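Local coordinates for uncharacterized protein (PDB 4FTD) that is of unknown function but probably acts in carbohydrate metabolism, with a six-bladed beta-propeller joined to an immunoglobulin-like domain, at residues 123-128 with 400-405; 270-275 with 287-292; 296-301 with 409-414; 314-319 with 336-341; 353-358 with 369-374. One frame throughout, in Å; residues are numbered along the deposited sequence.

Contact 1. Residues 123-128 with 400-405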
# COMPACT_ATOMS: atom_id res chain seq x y z
N ASN A 123 10.60 5.49 10.56
CA ASN A 123 11.29 6.26 9.55
C ASN A 123 12.81 6.13 9.55
O ASN A 123 13.45 6.41 10.55
CB ASN A 123 10.96 7.72 9.73
CG ASN A 123 11.56 8.58 8.63
OD1 ASN A 123 11.67 8.16 7.49
ND2 ASN A 123 11.91 9.79 8.98
N PHE A 124 13.35 5.72 8.40
CA PHE A 124 14.82 5.64 8.17
C PHE A 124 15.19 6.45 6.93
O PHE A 124 16.01 6.01 6.12
CB PHE A 124 15.33 4.20 8.16
CG PHE A 124 15.07 3.51 9.47
CD1 PHE A 124 13.82 2.94 9.72
CD2 PHE A 124 16.02 3.53 10.49
CE1 PHE A 124 13.52 2.39 10.94
CE2 PHE A 124 15.73 2.97 11.71
CZ PHE A 124 14.48 2.40 11.95
N SER A 125 14.60 7.65 6.86
CA SER A 125 14.80 8.62 5.77
C SER A 125 14.94 10.00 6.37
O SER A 125 14.81 10.14 7.58
CB SER A 125 13.66 8.58 4.75
OG SER A 125 12.46 9.22 5.20
N GLY A 126 15.20 10.99 5.51
CA GLY A 126 15.27 12.39 5.90
C GLY A 126 16.35 12.56 6.92
O GLY A 126 17.44 12.05 6.75
N ASP A 127 16.02 13.21 8.03
CA ASP A 127 16.93 13.33 9.15
C ASP A 127 17.38 12.02 9.76
O ASP A 127 18.37 12.02 10.46
CB ASP A 127 16.33 14.17 10.30
CG ASP A 127 16.51 15.67 10.10
OD1 ASP A 127 16.95 16.11 9.02
OD2 ASP A 127 16.21 16.42 11.06
N ASN A 128 16.67 10.93 9.56
CA ASN A 128 17.11 9.66 10.09
C ASN A 128 17.57 8.67 8.99
O ASN A 128 17.46 7.45 9.18
CB ASN A 128 16.02 9.05 10.98
CG ASN A 128 16.54 7.93 11.89
OD1 ASN A 128 17.63 8.04 12.48
ND2 ASN A 128 15.80 6.83 11.98
N PHE A 400 4.10 9.81 2.06
CA PHE A 400 5.18 9.97 3.01
C PHE A 400 6.41 10.38 2.21
O PHE A 400 6.92 9.60 1.43
CB PHE A 400 5.46 8.73 3.86
CG PHE A 400 6.44 9.01 4.97
CD1 PHE A 400 7.81 8.97 4.73
CD2 PHE A 400 5.99 9.38 6.23
CE1 PHE A 400 8.72 9.28 5.73
CE2 PHE A 400 6.90 9.70 7.24
CZ PHE A 400 8.26 9.66 6.98
N LYS A 401 6.84 11.61 2.40
CA LYS A 401 7.97 12.16 1.71
C LYS A 401 9.27 11.67 2.34
O LYS A 401 9.47 11.83 3.54
CB LYS A 401 7.88 13.67 1.79
CG LYS A 401 6.88 14.26 0.81
CD LYS A 401 6.88 15.77 0.94
CE LYS A 401 7.05 16.45 -0.40
NZ LYS A 401 8.39 16.24 -1.05
N LEU A 402 10.16 11.11 1.51
CA LEU A 402 11.41 10.51 1.97
C LEU A 402 12.55 11.54 2.05
O LEU A 402 13.63 11.22 2.53
CB LEU A 402 11.80 9.32 1.07
CG LEU A 402 10.85 8.12 0.96
CD1 LEU A 402 11.18 7.22 -0.24
CD2 LEU A 402 10.90 7.37 2.26
N GLY A 403 12.33 12.75 1.54
CA GLY A 403 13.38 13.78 1.50
C GLY A 403 14.38 13.50 0.39
O GLY A 403 14.22 12.60 -0.44
N GLY A 404 15.43 14.29 0.39
CA GLY A 404 16.50 14.18 -0.58
C GLY A 404 16.14 15.02 -1.78
O GLY A 404 15.23 15.83 -1.75
N SER A 405 16.88 14.84 -2.86
CA SER A 405 16.63 15.61 -4.07
C SER A 405 16.96 14.74 -5.27
O SER A 405 17.40 13.58 -5.15
CB SER A 405 17.44 16.90 -4.05
OG SER A 405 18.80 16.59 -4.02
O HOH W 1 11.68 11.78 5.10
O HOH W 2 16.16 11.58 2.88
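Asn123 and Ser125 both meet the outer end of the Phe400 ring. The amide of Asn123 comes in obliquely, its plane turned 66° from the ring, and places OD1 3.6 Å from Phe400 CE1. Ser125 OG instead lies in the ring plane, at the edge, 3.8 Å from the same CE1. The serine also packs on Leu402: Ser125 CB is 3.4 Å from Leu402 O, and OG touches the CD2 methyl. Direct backbone bonding is slight, since Gly126 N reaches Leu402 O at 3.4 Å with an N-H...O angle of only 126°, a weak bond. Water does more of the joining. Water 2 accepts from Gly126 N and donates to Leu402 O, while water 1 donates to both Ser125 OG and Lys401 O.

Behind this first shell, Ser125 OG donates to a lone pair of Asn123 OD1 at 2.6 Å, in the carbonyl plane. The serine torsion (chi1 76°), which sets OG between its own N and carbonyl carbon, lets the hydroxyl serve OD1 and water 1 together. With an alanine in place of Asn123, Ser125 OG would probably lose its acceptor and be free to turn, disturbing the water 1 bridge and uncovering part of the Phe400 ring. Val441 of strand 439-446 lies behind, touching Asn123, Phe400 and Leu402. Strand 120-125 is the outermost member of a sheet otherwise made of the last three strands of the chain, an arrangement consistent with the closing blade of a beta-propeller, here packed against strand 398-401 of the neighbouring sheet.

Contact 2. Residues 270-275 with 287-292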
# COMPACT_ATOMS: atom_id res chain seq x y z
N GLU A 270 14.66 -2.38 -23.98
CA GLU A 270 13.96 -3.63 -23.74
C GLU A 270 13.96 -4.02 -22.30
O GLU A 270 14.60 -3.39 -21.48
CB GLU A 270 14.64 -4.76 -24.58
CG GLU A 270 16.20 -4.86 -24.54
CD GLU A 270 16.79 -5.65 -23.36
OE1 GLU A 270 16.02 -6.11 -22.50
OE2 GLU A 270 18.04 -5.84 -23.28
N PHE A 271 13.23 -5.10 -22.02
CA PHE A 271 13.30 -5.86 -20.80
C PHE A 271 13.66 -7.29 -21.15
O PHE A 271 13.20 -7.82 -22.14
CB PHE A 271 11.94 -5.92 -20.11
CG PHE A 271 11.57 -4.68 -19.36
CD1 PHE A 271 10.80 -3.72 -19.95
CD2 PHE A 271 11.97 -4.50 -18.06
CE1 PHE A 271 10.45 -2.58 -19.26
CE2 PHE A 271 11.63 -3.38 -17.37
CZ PHE A 271 10.86 -2.41 -17.97
N LEU A 272 14.49 -7.90 -20.33
CA LEU A 272 14.70 -9.34 -20.29
C LEU A 272 13.66 -9.85 -19.31
O LEU A 272 13.61 -9.40 -18.20
CB LEU A 272 16.09 -9.71 -19.78
CG LEU A 272 17.24 -9.19 -20.66
CD1 LEU A 272 18.58 -9.70 -20.15
CD2 LEU A 272 17.03 -9.53 -22.15
N LYS A 273 12.77 -10.72 -19.78
CA LYS A 273 11.79 -11.42 -18.94
C LYS A 273 12.37 -12.81 -18.62
O LYS A 273 12.40 -13.68 -19.47
CB LYS A 273 10.43 -11.57 -19.66
CG LYS A 273 9.42 -12.29 -18.80
CD LYS A 273 7.99 -12.20 -19.31
CE LYS A 273 7.73 -13.16 -20.44
NZ LYS A 273 6.30 -13.52 -20.45
N VAL A 274 12.80 -13.01 -17.39
CA VAL A 274 13.53 -14.23 -16.97
C VAL A 274 12.60 -15.15 -16.17
O VAL A 274 12.19 -14.79 -15.09
CB VAL A 274 14.74 -13.84 -16.14
CG1 VAL A 274 15.54 -15.08 -15.69
CG2 VAL A 274 15.65 -12.91 -16.94
N PRO A 275 12.24 -16.33 -16.71
CA PRO A 275 11.31 -17.17 -15.93
C PRO A 275 11.99 -17.90 -14.78
O PRO A 275 13.15 -18.30 -14.90
CB PRO A 275 10.79 -18.21 -16.94
CG PRO A 275 11.22 -17.69 -18.28
CD PRO A 275 12.50 -16.91 -18.04
N ILE A 287 14.06 -17.17 -21.72
CA ILE A 287 14.21 -15.74 -21.50
C ILE A 287 13.68 -15.07 -22.75
O ILE A 287 14.03 -15.48 -23.84
CB ILE A 287 15.67 -15.31 -21.29
CG1 ILE A 287 16.18 -15.90 -19.96
CG2 ILE A 287 15.78 -13.78 -21.35
CD1 ILE A 287 17.67 -15.78 -19.74
N LYS A 288 12.80 -14.10 -22.56
CA LYS A 288 12.23 -13.33 -23.65
C LYS A 288 12.74 -11.89 -23.59
O LYS A 288 12.95 -11.33 -22.50
CB LYS A 288 10.70 -13.29 -23.57
CG LYS A 288 9.95 -14.61 -23.55
CD LYS A 288 10.16 -15.47 -24.79
CE LYS A 288 9.26 -16.71 -24.71
NZ LYS A 288 9.91 -17.89 -25.35
N VAL A 289 12.92 -11.28 -24.75
CA VAL A 289 13.34 -9.88 -24.88
C VAL A 289 12.07 -9.13 -25.27
O VAL A 289 11.48 -9.42 -26.30
CB VAL A 289 14.43 -9.73 -25.95
CG1 VAL A 289 14.71 -8.25 -26.22
CG2 VAL A 289 15.70 -10.50 -25.50
N LEU A 290 11.62 -8.20 -24.43
CA LEU A 290 10.35 -7.49 -24.65
C LEU A 290 10.63 -6.04 -24.96
O LEU A 290 11.50 -5.47 -24.37
CB LEU A 290 9.48 -7.56 -23.39
CG LEU A 290 9.21 -8.97 -22.85
CD1 LEU A 290 8.50 -8.87 -21.50
CD2 LEU A 290 8.44 -9.82 -23.86
N PRO A 291 9.82 -5.42 -25.84
CA PRO A 291 10.08 -4.02 -26.18
C PRO A 291 9.77 -3.05 -25.02
O PRO A 291 8.80 -3.23 -24.29
CB PRO A 291 9.12 -3.80 -27.36
CG PRO A 291 7.95 -4.67 -27.01
CD PRO A 291 8.59 -5.92 -26.48
N SER A 292 10.66 -2.09 -24.80
CA SER A 292 10.44 -1.03 -23.81
C SER A 292 10.47 0.29 -24.58
O SER A 292 10.26 0.29 -25.79
CB SER A 292 11.52 -1.05 -22.76
OG SER A 292 11.30 -0.05 -21.80
O HOH W 3 13.55 -0.90 -20.46
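Residues 270-275 and 287-292 pair as the two arms of an antiparallel beta hairpin, the outer half of a four-stranded propeller blade; the segment axes approach to 4.6 Å and run at 150°. Four backbone bonds hold them. Phe271 and Leu290 exchange N-H and C=O in both directions (Leu290 N to Phe271 O 2.8 Å), and Lys273 and Lys288 do the same, with Lys273 N to Lys288 O at 2.8 Å and Lys288 N to Lys273 O longer. CA-H...O contacts such as Val289 CA to Phe271 O fill in between them.

Apolar packing differs on the two faces. On one, Leu272 and Val289 lie side by side, CD2 to CG2 3.7 Å. On the other, Leu290 CD1 rests 3.8 Å from Lys273 CB. Here the lysine leaves its backbone with CG anti to N (chi1 -180°), which carries the chain past the leucine methyl, its aliphatic part alongside that of Lys288, before NZ ends in a salt bridge to Glu325 and a cation-pi contact with Phe260. Glu270 CB packs on Val289 CG1, while its OE2 is bonded by His245 and Gly242.

The polar link at the open end is a water: water 3 donates to Glu270 O and hydrogen-bonds Ser292 OG at 2.8 Å. It sits 3.7 Å above the plane of the Phe271 ring, offset toward its rim.

Contact 3. Residues 296-301 with 409-414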
# COMPACT_ATOMS: atom_id res chain seq x y z
N ALA A 296 10.87 5.11 -20.41
CA ALA A 296 10.90 4.28 -19.20
C ALA A 296 12.13 4.63 -18.38
O ALA A 296 12.07 4.64 -17.15
CB ALA A 296 10.93 2.79 -19.53
N THR A 297 13.24 4.88 -19.07
CA THR A 297 14.58 5.09 -18.49
C THR A 297 15.09 3.82 -17.79
O THR A 297 14.47 2.74 -17.80
CB THR A 297 14.67 6.32 -17.52
OG1 THR A 297 14.11 5.96 -16.24
CG2 THR A 297 13.95 7.57 -18.10
N MSE A 298 16.25 3.95 -17.15
CA MSE A 298 16.78 2.88 -16.31
C MSE A 298 16.01 2.65 -15.00
O MSE A 298 16.23 1.60 -14.37
CB MSE A 298 18.22 3.18 -15.96
CG MSE A 298 18.37 4.49 -15.16
SE MSE A 298 20.16 4.62 -14.51
CE MSE A 298 20.06 3.40 -13.05
N VAL A 299 15.20 3.64 -14.57
CA VAL A 299 14.35 3.57 -13.37
C VAL A 299 12.93 3.25 -13.81
O VAL A 299 12.14 4.13 -14.14
CB VAL A 299 14.41 4.84 -12.50
CG1 VAL A 299 13.70 4.62 -11.13
CG2 VAL A 299 15.88 5.26 -12.32
N THR A 300 12.62 1.96 -13.82
CA THR A 300 11.35 1.43 -14.37
C THR A 300 11.11 0.06 -13.74
O THR A 300 12.07 -0.62 -13.30
CB THR A 300 11.42 1.32 -15.91
OG1 THR A 300 10.16 0.90 -16.45
CG2 THR A 300 12.55 0.37 -16.34
N ASN A 301 9.84 -0.34 -13.68
CA ASN A 301 9.45 -1.58 -13.06
C ASN A 301 8.20 -2.11 -13.69
O ASN A 301 7.39 -1.36 -14.18
CB ASN A 301 9.12 -1.37 -11.57
CG ASN A 301 10.33 -0.99 -10.70
OD1 ASN A 301 10.47 0.16 -10.36
ND2 ASN A 301 11.18 -1.97 -10.34
N ASN A 409 20.71 8.33 -10.15
CA ASN A 409 20.57 6.89 -9.91
C ASN A 409 19.43 6.65 -8.90
O ASN A 409 19.63 6.02 -7.87
CB ASN A 409 21.92 6.30 -9.47
CG ASN A 409 22.62 7.15 -8.43
OD1 ASN A 409 23.70 7.66 -8.67
ND2 ASN A 409 21.94 7.39 -7.30
N ALA A 410 18.24 7.14 -9.26
CA ALA A 410 17.11 7.27 -8.37
C ALA A 410 16.26 5.99 -8.31
O ALA A 410 15.02 6.01 -8.42
CB ALA A 410 16.29 8.51 -8.79
N LEU A 411 16.92 4.86 -8.09
CA LEU A 411 16.23 3.59 -7.99
C LEU A 411 15.41 3.62 -6.67
O LEU A 411 15.90 4.12 -5.60
CB LEU A 411 17.19 2.38 -8.06
CG LEU A 411 17.78 2.02 -9.45
CD1 LEU A 411 16.68 1.71 -10.48
CD2 LEU A 411 18.73 3.10 -9.94
N ALA A 412 14.16 3.18 -6.80
CA ALA A 412 13.17 3.16 -5.71
C ALA A 412 12.44 1.84 -5.71
O ALA A 412 12.23 1.25 -6.77
CB ALA A 412 12.17 4.31 -5.83
N GLN A 413 12.10 1.36 -4.51
CA GLN A 413 11.42 0.11 -4.31
C GLN A 413 10.20 0.37 -3.38
O GLN A 413 10.15 1.34 -2.61
CB GLN A 413 12.31 -0.96 -3.63
CG GLN A 413 13.54 -1.37 -4.43
CD GLN A 413 14.63 -0.34 -4.45
OE1 GLN A 413 14.92 0.29 -3.41
NE2 GLN A 413 15.27 -0.16 -5.60
N THR A 414 9.22 -0.50 -3.54
CA THR A 414 8.06 -0.58 -2.65
C THR A 414 7.88 -2.03 -2.24
O THR A 414 8.34 -2.97 -2.90
CB THR A 414 6.76 -0.07 -3.31
OG1 THR A 414 6.47 -0.86 -4.46
CG2 THR A 414 6.86 1.40 -3.64
O HOH W 4 12.95 1.25 -9.40
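Met298 CE and Leu411 CD2 stand 3.4 Å apart, closer than carbon atoms usually pack, and the two side chains cross at about a right angle. Met298 is modelled as selenomethionine; its chain bends at the last torsion (chi3 -77°), which carries the terminal methyl across to the leucine branch. Both leucine methyls touch Met298, CD2 at its terminal carbon and CD1 at its carbonyl oxygen, and Leu411 CD1 reaches Val299 CG2 at 4.1 Å as well.

Val299 CG1 is 3.3 Å from Ala410 O, a short approach of a methyl to a carbonyl, whereas CG2 lies near both Ala410 O and Leu411 CD1. Ala410 is the centre of an inverse gamma turn, with a weak bond from Leu411 N to Asn409 O. On the partner segment an ST turn gives the chain its bend: Thr297 OG1 accepts from Val299 N at 3.1 Å and donates to Ala296 O.

No direct hydrogen bond joins the segments. The polar join is water 4, which donates to Asn301 OD1 at 2.9 Å and to Ala412 O at 2.7 Å; these two oxygens are themselves 4.1 Å apart, and the water supplies the protons that two acceptors could not share. Asn301 OD1 also receives a weak bond from Ala341 N.

The contact therefore brings the loop entering strand 300-304 against the loop entering strand 412-420. These are outermost strands of two different four-stranded sheets, consistent with packing between propeller blades. Val340 of strand 339-340 touches Val299, Asn301 and Ala412, while Arg435 of strand 426-435 and Cys356 of strand 350-357 pack on Ala412.

Contact 4. Residues 314-319 with 336-341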
# COMPACT_ATOMS: atom_id res chain seq x y z
N SER A 314 5.61 0.99 -15.06
CA SER A 314 5.86 2.42 -15.02
C SER A 314 7.36 2.72 -15.00
O SER A 314 8.22 1.82 -14.78
CB SER A 314 5.13 3.11 -13.86
OG SER A 314 5.83 2.97 -12.63
N GLY A 315 7.64 4.00 -15.26
CA GLY A 315 8.99 4.54 -15.32
C GLY A 315 8.96 6.06 -15.16
O GLY A 315 7.89 6.67 -14.93
N ILE A 316 10.11 6.68 -15.30
CA ILE A 316 10.27 8.10 -15.05
C ILE A 316 9.33 8.93 -15.89
O ILE A 316 8.66 9.82 -15.37
CB ILE A 316 11.76 8.56 -15.15
CG1 ILE A 316 12.63 7.80 -14.12
CG2 ILE A 316 11.88 10.04 -14.92
CD1 ILE A 316 12.20 7.93 -12.66
N ARG A 317 9.26 8.62 -17.18
CA ARG A 317 8.33 9.30 -18.10
C ARG A 317 7.33 8.31 -18.74
O ARG A 317 6.88 8.52 -19.87
CB ARG A 317 9.11 10.08 -19.18
CG ARG A 317 9.91 11.25 -18.61
CD ARG A 317 10.64 11.98 -19.72
NE ARG A 317 11.65 11.15 -20.36
CZ ARG A 317 12.84 10.82 -19.84
NH1 ARG A 317 13.22 11.24 -18.63
NH2 ARG A 317 13.65 10.05 -20.51
N VAL A 318 7.00 7.24 -18.01
CA VAL A 318 5.97 6.28 -18.39
C VAL A 318 4.97 6.23 -17.23
O VAL A 318 5.28 5.67 -16.15
CB VAL A 318 6.51 4.86 -18.71
CG1 VAL A 318 5.33 3.92 -19.00
CG2 VAL A 318 7.49 4.88 -19.93
N PRO A 319 3.78 6.84 -17.41
CA PRO A 319 2.72 6.70 -16.40
C PRO A 319 2.39 5.23 -16.18
O PRO A 319 2.62 4.43 -17.08
CB PRO A 319 1.50 7.38 -17.05
CG PRO A 319 2.03 8.17 -18.18
CD PRO A 319 3.31 7.53 -18.62
N ALA A 336 1.31 9.34 -12.68
CA ALA A 336 2.63 9.64 -13.24
C ALA A 336 3.47 10.26 -12.13
O ALA A 336 3.59 9.67 -11.07
CB ALA A 336 2.50 10.60 -14.44
N GLY A 337 4.07 11.43 -12.34
CA GLY A 337 4.94 12.06 -11.31
C GLY A 337 6.19 11.25 -10.90
O GLY A 337 6.70 11.39 -9.77
N GLU A 338 6.68 10.44 -11.84
CA GLU A 338 7.83 9.55 -11.69
C GLU A 338 7.59 8.40 -10.71
O GLU A 338 8.55 7.89 -10.12
CB GLU A 338 9.12 10.31 -11.30
CG GLU A 338 9.43 11.54 -12.18
CD GLU A 338 10.82 12.10 -11.94
OE1 GLU A 338 11.68 11.42 -11.32
OE2 GLU A 338 11.06 13.24 -12.37
N ALA A 339 6.31 8.01 -10.55
CA ALA A 339 5.90 6.84 -9.80
C ALA A 339 6.52 5.61 -10.47
O ALA A 339 6.39 5.38 -11.67
CB ALA A 339 4.39 6.69 -9.75
N VAL A 340 7.25 4.87 -9.66
CA VAL A 340 7.88 3.63 -10.05
C VAL A 340 7.52 2.56 -8.99
O VAL A 340 6.80 2.83 -8.03
CB VAL A 340 9.43 3.78 -10.25
CG1 VAL A 340 9.74 4.80 -11.37
CG2 VAL A 340 10.17 4.17 -8.97
N ALA A 341 7.95 1.34 -9.25
CA ALA A 341 7.61 0.17 -8.42
C ALA A 341 6.09 0.04 -8.09
O ALA A 341 5.72 -0.11 -6.94
CB ALA A 341 8.47 0.18 -7.15
O HOH W 5 6.00 9.30 -14.43
O HOH W 6 5.12 7.03 -13.55
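Ile316 and Glu338 meet where two beta turns lie against each other: a type I turn, Gly315 to Val318, closing the hairpin of strands 311-315 and 318-323, and a type I' turn, Ala336 to Ala339, leading into strand 339-340. The first is pinned by Gly315 N to Val318 O at 3.0 Å; in the second, Gly337 and Glu338 both have positive phi.

Glu338 crosses Ile316 obliquely; the chain, extended beyond CG, lays CD 3.8 Å from Ile316 CG2 and CG 3.7 Å from Ile316 O. Ile316 CD1 lies beside Glu338 OE1 and also reaches Val340 CG1 at 4.2 Å, while that same valine methyl covers Gly315 CA. At the far end Pro319 CB touches Ala336 CB at 4.3 Å. The carboxylate is fixed from outside: OE1 accepts from Gln360 N and weakly from Gly359 N, and OE2 bonds Ser364 OG. An alanine at Glu338 would probably uncover part of the Ile316 side chain and leave Gln360 N and Ser364 OG without the carboxylate that ties them to this turn.

Between the backbones, Ser314 OG, set between N and carbonyl carbon (chi1 81°), donates to Ala339 O at 2.7 Å, arriving above the carbonyl plane, 36° out of it. Water 6 lies within hydrogen-bonding distance of Ala339 O and Val318 O, and water 5 accepts from Glu338 N while lying 2.9 Å from Ile316 O. The polar join is thus made by one hydroxyl and two waters instead of strand-to-strand pairing, which implies a join between neighbouring sheets of the propeller, each keeping its own backbone hydrogen bonding.

Contact 5. Residues 353-358 with 369-374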
# COMPACT_ATOMS: atom_id res chain seq x y z
N LEU A 353 -3.06 1.33 -4.97
CA LEU A 353 -1.82 1.33 -5.73
C LEU A 353 -0.76 1.98 -4.84
O LEU A 353 -0.94 3.11 -4.39
CB LEU A 353 -1.94 2.11 -7.04
CG LEU A 353 -0.68 2.11 -7.93
CD1 LEU A 353 -0.37 0.68 -8.38
CD2 LEU A 353 -0.82 3.05 -9.13
N LEU A 354 0.30 1.22 -4.56
CA LEU A 354 1.47 1.64 -3.80
C LEU A 354 2.55 1.96 -4.83
O LEU A 354 2.83 1.13 -5.72
CB LEU A 354 1.92 0.54 -2.85
CG LEU A 354 3.25 0.73 -2.11
CD1 LEU A 354 3.25 1.97 -1.22
CD2 LEU A 354 3.57 -0.55 -1.31
N VAL A 355 3.10 3.17 -4.77
CA VAL A 355 4.20 3.56 -5.66
C VAL A 355 5.23 4.31 -4.87
O VAL A 355 4.95 4.73 -3.73
CB VAL A 355 3.74 4.42 -6.86
CG1 VAL A 355 2.75 3.68 -7.73
CG2 VAL A 355 3.19 5.77 -6.39
N CYS A 356 6.44 4.43 -5.42
CA CYS A 356 7.40 5.40 -4.87
C CYS A 356 7.80 6.33 -5.98
O CYS A 356 8.17 5.86 -7.08
CB CYS A 356 8.65 4.71 -4.27
SG CYS A 356 9.74 5.85 -3.38
N THR A 357 7.75 7.64 -5.74
CA THR A 357 8.16 8.56 -6.82
C THR A 357 9.71 8.66 -6.75
O THR A 357 10.27 8.76 -5.67
CB THR A 357 7.45 9.92 -6.74
OG1 THR A 357 7.77 10.46 -5.48
CG2 THR A 357 5.86 9.78 -6.94
N ALA A 358 10.38 8.61 -7.90
CA ALA A 358 11.85 8.41 -7.98
C ALA A 358 12.70 9.67 -7.83
O ALA A 358 13.63 9.73 -7.00
CB ALA A 358 12.20 7.69 -9.27
N ALA A 369 8.60 10.26 -2.76
CA ALA A 369 7.69 9.85 -1.71
C ALA A 369 7.03 8.50 -1.93
O ALA A 369 6.80 8.09 -3.04
CB ALA A 369 6.59 10.92 -1.57
N LEU A 370 6.69 7.84 -0.82
CA LEU A 370 5.79 6.71 -0.86
C LEU A 370 4.43 7.36 -1.13
O LEU A 370 4.07 8.31 -0.44
CB LEU A 370 5.77 5.98 0.49
CG LEU A 370 4.90 4.76 0.76
CD1 LEU A 370 5.40 4.00 1.99
CD2 LEU A 370 3.46 5.16 0.92
N GLU A 371 3.69 6.87 -2.13
CA GLU A 371 2.34 7.35 -2.39
C GLU A 371 1.38 6.18 -2.55
O GLU A 371 1.75 5.15 -3.09
CB GLU A 371 2.34 8.24 -3.64
CG GLU A 371 3.00 9.58 -3.35
CD GLU A 371 3.12 10.52 -4.52
OE1 GLU A 371 2.74 10.15 -5.65
OE2 GLU A 371 3.61 11.64 -4.30
N VAL A 372 0.17 6.35 -2.03
CA VAL A 372 -0.89 5.38 -2.13
C VAL A 372 -2.07 6.04 -2.83
O VAL A 372 -2.49 7.14 -2.46
CB VAL A 372 -1.32 4.88 -0.74
CG1 VAL A 372 -2.37 3.80 -0.88
CG2 VAL A 372 -0.11 4.38 0.03
N TYR A 373 -2.59 5.35 -3.85
CA TYR A 373 -3.73 5.81 -4.61
C TYR A 373 -4.87 4.85 -4.37
O TYR A 373 -4.67 3.64 -4.25
CB TYR A 373 -3.41 5.88 -6.09
CG TYR A 373 -2.47 6.97 -6.40
CD1 TYR A 373 -2.94 8.26 -6.70
CD2 TYR A 373 -1.10 6.75 -6.38
CE1 TYR A 373 -2.07 9.28 -6.98
CE2 TYR A 373 -0.22 7.76 -6.67
CZ TYR A 373 -0.70 9.02 -6.97
OH TYR A 373 0.19 10.00 -7.25
N ASP A 374 -6.08 5.39 -4.31
CA ASP A 374 -7.28 4.56 -4.10
C ASP A 374 -7.80 4.01 -5.42
O ASP A 374 -8.24 4.78 -6.28
CB ASP A 374 -8.37 5.36 -3.41
CG ASP A 374 -9.48 4.49 -2.84
OD1 ASP A 374 -9.63 3.30 -3.19
OD2 ASP A 374 -10.21 5.02 -1.99
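The Tyr373 ring is met at its edge by Val355 CG2, which lies in the ring plane 4.0 Å from CE2, with Leu353 O also near that plane. The other flat group, the Glu371 carboxylate, is approached by the Thr357 methyl: CG2 is 3.4 Å from Glu371 OE1, the side chains crossing at about a right angle. Glu371 CB in turn packs on Val355 CG2 at 3.8 Å, and OE2 bonds Ser367 and Gln399.

On the opposite face of the sheet, Leu354 CD1 reaches Leu370 CG at 3.8 Å. The backbones run antiparallel, segment axes at 153°. Leu353 and Tyr373 exchange two bonds, as do Val355 and Glu371, where Glu371 N to Val355 O is nearly straight (175°). The last pair departs from this: Thr357 N donates to Ala369 O, but Ala369 N is taken by the side chain, Thr357 OG1, at 2.9 Å. With OG1 set between backbone N and carbonyl carbon (chi1 59°), CG2 is left to face the glutamate; Ser367 OG bonds the same OG1.

This hairpin forms the middle of its blade, flanked by strands 339-340 and 342-347 on the 350-357 side and by strand 398-401 beyond 369-374, while strands 412-420 and 426-435 pack over Leu354, Cys356, Leu370 and Val372.

Overall arrangement
From the N terminus, the chain first enters contact 1 at 123-128, and that loop closes 272 residues later at 400-405. Within it contact 2 closes early, as a local hairpin. Contact 3 opens at 296-301 but closes at 409-414, beyond the end of contact 1, so these two cross. Contacts 4 and 5 follow in series, both lying inside the loops of contacts 1 and 3. Contacts 3, 4 and 5 adjoin, centres 8 to 13 Å apart, and contact 5 meets contact 1 through strands 369-374 and 398-401. Contact 2 is peripheral, touching contact 3 through Phe271 and Thr300. Contacts 2 and 5 build single sheets; contacts 1, 3 and 4 join neighbouring ones, contact 1 through early strand 120-125.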